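Long-range contact in PUA domain-containing protein (Thermoplasma acidophilum DSM 1728, PDB 1Q7H), which is of unknown function but carries a PUA domain and so probably binds RNA, perhaps in connection with translation initiation: residues 114-126 with 134-146. Sequence-based numbering, arbitrary orientation.
Sequences GYFIAVGMAEMDA and RGKAARIIHFPGD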
loop_
_atom_site.group_PDB
_atom_site.type_symbol
_atom_site.label_atom_id
_atom_site.label_comp_id
_atom_site.label_asym_id
_atom_site.label_seq_id
_atom_site.Cartn_x
_atom_site.Cartn_y
_atom_site.Cartn_z
ATOM N N GLY A 114 -7.242 9.508 9.183
ATOM C CA GLY A 114 -7.112 8.109 9.551
ATOM C C GLY A 114 -7.094 7.051 8.473
ATOM O O GLY A 114 -6.332 6.097 8.580
ATOM N N TYR A 115 -7.918 7.191 7.441
ATOM C CA TYR A 115 -7.958 6.179 6.383
ATOM C C TYR A 115 -6.768 6.247 5.427
ATOM O O TYR A 115 -6.205 7.315 5.191
ATOM C CB TYR A 115 -9.279 6.280 5.600
ATOM C CG TYR A 115 -9.568 7.648 5.036
ATOM C CD1 TYR A 115 -9.071 8.032 3.795
ATOM C CD2 TYR A 115 -10.290 8.581 5.776
ATOM C CE1 TYR A 115 -9.276 9.313 3.313
ATOM C CE2 TYR A 115 -10.499 9.864 5.303
ATOM C CZ TYR A 115 -9.982 10.228 4.072
ATOM O OH TYR A 115 -10.115 11.526 3.632
ATOM N N PHE A 116 -6.390 5.094 4.886
ATOM C CA PHE A 116 -5.269 4.995 3.960
ATOM C C PHE A 116 -5.678 5.338 2.541
ATOM O O PHE A 116 -6.788 5.024 2.107
ATOM C CB PHE A 116 -4.668 3.590 4.037
ATOM C CG PHE A 116 -3.866 3.364 5.290
ATOM C CD1 PHE A 116 -2.513 3.704 5.337
ATOM C CD2 PHE A 116 -4.479 2.890 6.447
ATOM C CE1 PHE A 116 -1.787 3.579 6.514
ATOM C CE2 PHE A 116 -3.761 2.764 7.632
ATOM C CZ PHE A 116 -2.413 3.108 7.667
ATOM N N ILE A 117 -4.774 5.983 1.814
ATOM C CA ILE A 117 -5.079 6.418 0.461
ATOM C C ILE A 117 -4.133 5.931 -0.628
ATOM O O ILE A 117 -4.472 5.995 -1.799
ATOM C CB ILE A 117 -5.140 7.946 0.411
ATOM C CG1 ILE A 117 -3.787 8.527 0.841
ATOM C CG2 ILE A 117 -6.273 8.448 1.316
ATOM C CD1 ILE A 117 -3.748 10.047 0.887
ATOM N N ALA A 118 -2.952 5.445 -0.261
ATOM C CA ALA A 118 -2.030 4.966 -1.281
ATOM C C ALA A 118 -0.894 4.135 -0.721
ATOM O O ALA A 118 -0.681 4.076 0.493
ATOM C CB ALA A 118 -1.447 6.152 -2.061
ATOM N N VAL A 119 -0.188 3.469 -1.630
ATOM C CA VAL A 119 0.984 2.688 -1.279
ATOM C C VAL A 119 2.115 3.376 -2.025
ATOM O O VAL A 119 1.950 3.796 -3.172
ATOM C CB VAL A 119 0.894 1.226 -1.751
ATOM C CG1 VAL A 119 2.201 0.478 -1.382
ATOM C CG2 VAL A 119 -0.292 0.551 -1.097
ATOM N N GLY A 120 3.254 3.527 -1.368
ATOM C CA GLY A 120 4.369 4.174 -2.022
ATOM C C GLY A 120 5.679 3.459 -1.768
ATOM O O GLY A 120 5.744 2.457 -1.058
HETATM N N MSE A 121 6.729 3.988 -2.374
HETATM C CA MSE A 121 8.061 3.446 -2.228
HETATM C C MSE A 121 8.863 4.672 -1.791
HETATM O O MSE A 121 8.912 5.677 -2.503
HETATM C CB MSE A 121 8.548 2.920 -3.576
HETATM C CG MSE A 121 9.297 1.612 -3.496
HETATM SE SE MSE A 121 8.214 0.111 -2.868
HETATM C CE MSE A 121 9.662 -1.071 -2.375
ATOM N N ALA A 122 9.455 4.602 -0.608
ATOM C CA ALA A 122 10.221 5.720 -0.077
ATOM C C ALA A 122 11.409 6.112 -0.947
ATOM O O ALA A 122 12.144 5.259 -1.440
ATOM C CB ALA A 122 10.699 5.391 1.337
ATOM N N GLU A 123 11.603 7.414 -1.108
ATOM C CA GLU A 123 12.712 7.947 -1.888
ATOM C C GLU A 123 13.717 8.644 -0.962
ATOM O O GLU A 123 14.765 9.099 -1.413
ATOM C CB GLU A 123 12.186 8.959 -2.905
ATOM C CG GLU A 123 11.246 8.373 -3.932
ATOM C CD GLU A 123 11.979 7.718 -5.072
ATOM O OE1 GLU A 123 11.316 7.156 -5.965
ATOM O OE2 GLU A 123 13.222 7.772 -5.076
HETATM N N MSE A 124 13.383 8.726 0.326
HETATM C CA MSE A 124 14.227 9.374 1.333
HETATM C C MSE A 124 14.090 8.662 2.681
HETATM O O MSE A 124 13.086 7.988 2.930
HETATM C CB MSE A 124 13.796 10.838 1.535
HETATM C CG MSE A 124 13.975 11.761 0.336
HETATM SE SE MSE A 124 13.161 13.521 0.603
HETATM C CE MSE A 124 14.401 14.229 1.917
ATOM N N ASP A 125 15.092 8.822 3.548
ATOM C CA ASP A 125 15.044 8.237 4.886
ATOM C C ASP A 125 14.179 9.152 5.767
ATOM O O ASP A 125 14.146 10.366 5.564
ATOM C CB ASP A 125 16.442 8.139 5.511
ATOM C CG ASP A 125 17.390 7.249 4.721
ATOM O OD1 ASP A 125 16.946 6.242 4.115
ATOM O OD2 ASP A 125 18.599 7.555 4.726
ATOM N N ALA A 126 13.494 8.576 6.752
ATOM C CA ALA A 126 12.640 9.365 7.627
ATOM C C ALA A 126 13.390 10.517 8.308
ATOM O O ALA A 126 12.830 11.591 8.518
ATOM C CB ALA A 126 12.002 8.472 8.674
ATOM N N ARG A 134 11.704 18.849 2.804
ATOM C CA ARG A 134 11.793 19.215 1.397
ATOM C C ARG A 134 12.314 18.044 0.588
ATOM O O ARG A 134 13.070 17.214 1.095
ATOM C CB ARG A 134 12.702 20.433 1.188
ATOM C CG ARG A 134 14.186 20.179 1.386
ATOM C CD ARG A 134 15.015 21.221 0.629
ATOM N NE ARG A 134 16.361 21.407 1.175
ATOM C CZ ARG A 134 17.204 20.419 1.464
ATOM N NH1 ARG A 134 16.853 19.158 1.266
ATOM N NH2 ARG A 134 18.406 20.692 1.945
ATOM N N GLY A 135 11.891 17.972 -0.671
ATOM C CA GLY A 135 12.330 16.897 -1.542
ATOM C C GLY A 135 11.234 15.881 -1.780
ATOM O O GLY A 135 10.202 15.915 -1.120
ATOM N N LYS A 136 11.449 14.986 -2.737
ATOM C CA LYS A 136 10.477 13.947 -3.036
ATOM C C LYS A 136 10.643 12.845 -2.000
ATOM O O LYS A 136 11.647 12.136 -1.988
ATOM C CB LYS A 136 10.715 13.378 -4.435
ATOM C CG LYS A 136 9.708 12.304 -4.833
ATOM C CD LYS A 136 9.970 11.760 -6.225
ATOM C CE LYS A 136 9.742 12.820 -7.294
ATOM N NZ LYS A 136 9.895 12.262 -8.673
ATOM N N ALA A 137 9.656 12.703 -1.127
ATOM C CA ALA A 137 9.707 11.688 -0.077
ATOM C C ALA A 137 9.393 10.280 -0.589
ATOM O O ALA A 137 9.958 9.296 -0.106
ATOM C CB ALA A 137 8.742 12.062 1.050
ATOM N N ALA A 138 8.505 10.180 -1.572
ATOM C CA ALA A 138 8.142 8.871 -2.108
ATOM C C ALA A 138 7.454 8.946 -3.450
ATOM O O ALA A 138 6.921 9.987 -3.831
ATOM C CB ALA A 138 7.219 8.158 -1.126
ATOM N N ARG A 139 7.488 7.839 -4.180
ATOM C CA ARG A 139 6.770 7.768 -5.438
ATOM C C ARG A 139 5.584 6.869 -5.099
ATOM O O ARG A 139 5.740 5.910 -4.342
ATOM C CB ARG A 139 7.623 7.138 -6.540
ATOM C CG ARG A 139 8.026 5.690 -6.326
ATOM C CD ARG A 139 8.708 5.130 -7.589
ATOM N NE ARG A 139 9.245 3.783 -7.384
ATOM C CZ ARG A 139 10.331 3.513 -6.663
ATOM N NH1 ARG A 139 11.008 4.497 -6.080
ATOM N NH2 ARG A 139 10.727 2.256 -6.498
ATOM N N ILE A 140 4.401 7.191 -5.615
ATOM C CA ILE A 140 3.209 6.376 -5.340
ATOM C C ILE A 140 3.071 5.246 -6.360
ATOM O O ILE A 140 3.081 5.490 -7.567
ATOM C CB ILE A 140 1.918 7.240 -5.344
ATOM C CG1 ILE A 140 1.626 7.790 -3.943
ATOM C CG2 ILE A 140 0.717 6.384 -5.718
ATOM C CD1 ILE A 140 2.808 8.027 -3.091
ATOM N N ILE A 141 2.936 4.015 -5.874
ATOM C CA ILE A 141 2.820 2.862 -6.764
ATOM C C ILE A 141 1.413 2.264 -6.837
ATOM O O ILE A 141 1.137 1.406 -7.681
ATOM C CB ILE A 141 3.820 1.749 -6.384
ATOM C CG1 ILE A 141 3.554 1.260 -4.960
ATOM C CG2 ILE A 141 5.252 2.269 -6.509
ATOM C CD1 ILE A 141 4.457 0.114 -4.546
ATOM N N HIS A 142 0.530 2.699 -5.946
ATOM C CA HIS A 142 -0.850 2.234 -5.970
ATOM C C HIS A 142 -1.742 3.256 -5.300
ATOM O O HIS A 142 -1.433 3.755 -4.218
ATOM C CB HIS A 142 -1.034 0.884 -5.268
ATOM C CG HIS A 142 -2.472 0.466 -5.167
ATOM N ND1 HIS A 142 -3.061 0.092 -3.978
ATOM C CD2 HIS A 142 -3.460 0.461 -6.092
ATOM C CE1 HIS A 142 -4.351 -0.117 -4.173
ATOM N NE2 HIS A 142 -4.620 0.102 -5.448
ATOM N N PHE A 143 -2.861 3.558 -5.948
ATOM C CA PHE A 143 -3.804 4.529 -5.421
ATOM C C PHE A 143 -5.184 4.160 -5.936
ATOM O O PHE A 143 -5.305 3.369 -6.867
ATOM C CB PHE A 143 -3.395 5.943 -5.858
ATOM C CG PHE A 143 -3.267 6.107 -7.344
ATOM C CD1 PHE A 143 -4.319 6.622 -8.096
ATOM C CD2 PHE A 143 -2.101 5.731 -7.997
ATOM C CE1 PHE A 143 -4.209 6.760 -9.478
ATOM C CE2 PHE A 143 -1.985 5.864 -9.388
ATOM C CZ PHE A 143 -3.044 6.379 -10.122
ATOM N N PRO A 144 -6.246 4.737 -5.351
ATOM C CA PRO A 144 -7.596 4.400 -5.806
ATOM C C PRO A 144 -7.856 4.664 -7.292
ATOM O O PRO A 144 -7.467 5.698 -7.828
ATOM C CB PRO A 144 -8.488 5.252 -4.906
ATOM C CG PRO A 144 -7.651 5.447 -3.657
ATOM C CD PRO A 144 -6.296 5.729 -4.263
ATOM N N GLY A 145 -8.523 3.718 -7.945
ATOM C CA GLY A 145 -8.850 3.880 -9.349
ATOM C C GLY A 145 -7.687 3.786 -10.316
ATOM O O GLY A 145 -7.842 4.100 -11.496
ATOM N N ASP A 146 -6.523 3.354 -9.841
ATOM C CA ASP A 146 -5.373 3.239 -10.721
ATOM C C ASP A 146 -5.526 2.028 -11.653
ATOM O O ASP A 146 -6.583 1.409 -11.701
ATOM C CB ASP A 146 -4.085 3.144 -9.896
ATOM C CG ASP A 146 -3.975 1.855 -9.113
ATOM O OD1 ASP A 146 -4.944 1.066 -9.092
ATOM O OD2 ASP A 146 -2.905 1.633 -8.511
HETATM O O HOH W 1 13.079 3.950 -3.907
HETATM O O HOH W 2 10.390 8.790 2.637
#
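The guanidinium of Arg139 lies flat against Met121, a selenomethionine, whose CB sits 3.6 Å above one face, over its centre, while the carboxylate of Glu123 and a water approach at its edge. Arg139 reaches this place because its CG stands between the backbone N and the carbonyl carbon (chi1 64°) and the chain then runs extended to NE, side by side with Met121. NH1 of Arg139 donates a salt-bridge hydrogen bond of 2.7 Å to OE1 of Glu123; the acceptor lies almost in the guanidinium plane but is met from above its own carboxylate plane, and the two planes are 62° apart. The same NH1 donates to the water, which in turn donates to Ala122 O. Were Glu123 an alanine, the Arg139 guanidinium would probably lose this salt bridge and be freer to swing off Met121. Farther along this face, Ile141 CD1 lies 3.9 Å from CG1 of Val119 and also touches SE of Met121.

Beneath these side chains the strands pair antiparallel. Met121 and Arg139 exchange two backbone bonds, and Glu123 N donates to Ala137 O at 2.7 Å. A classic beta bulge places Ile141 and His142 together opposite Val119, whose O accepts from Ile141 N at 2.9 Å and weakly from His142 N. At Gly120, whose CA lies 3.2 Å from Arg139 O, a beta carbon would be pressed against that oxygen and against CD1 of Ile140.

The antiparallel neighbours 116-122 and 136-142, joined through helix 126-132, form part of the strongly curved, barrel-like sheet of the PUA fold; 116-122 adjoins strand 106-111 and 136-142 adjoins strand 89-90. Val119 packs on Leu63 of helix 60-65, and Ala118 on Ile83 of helix 80-83.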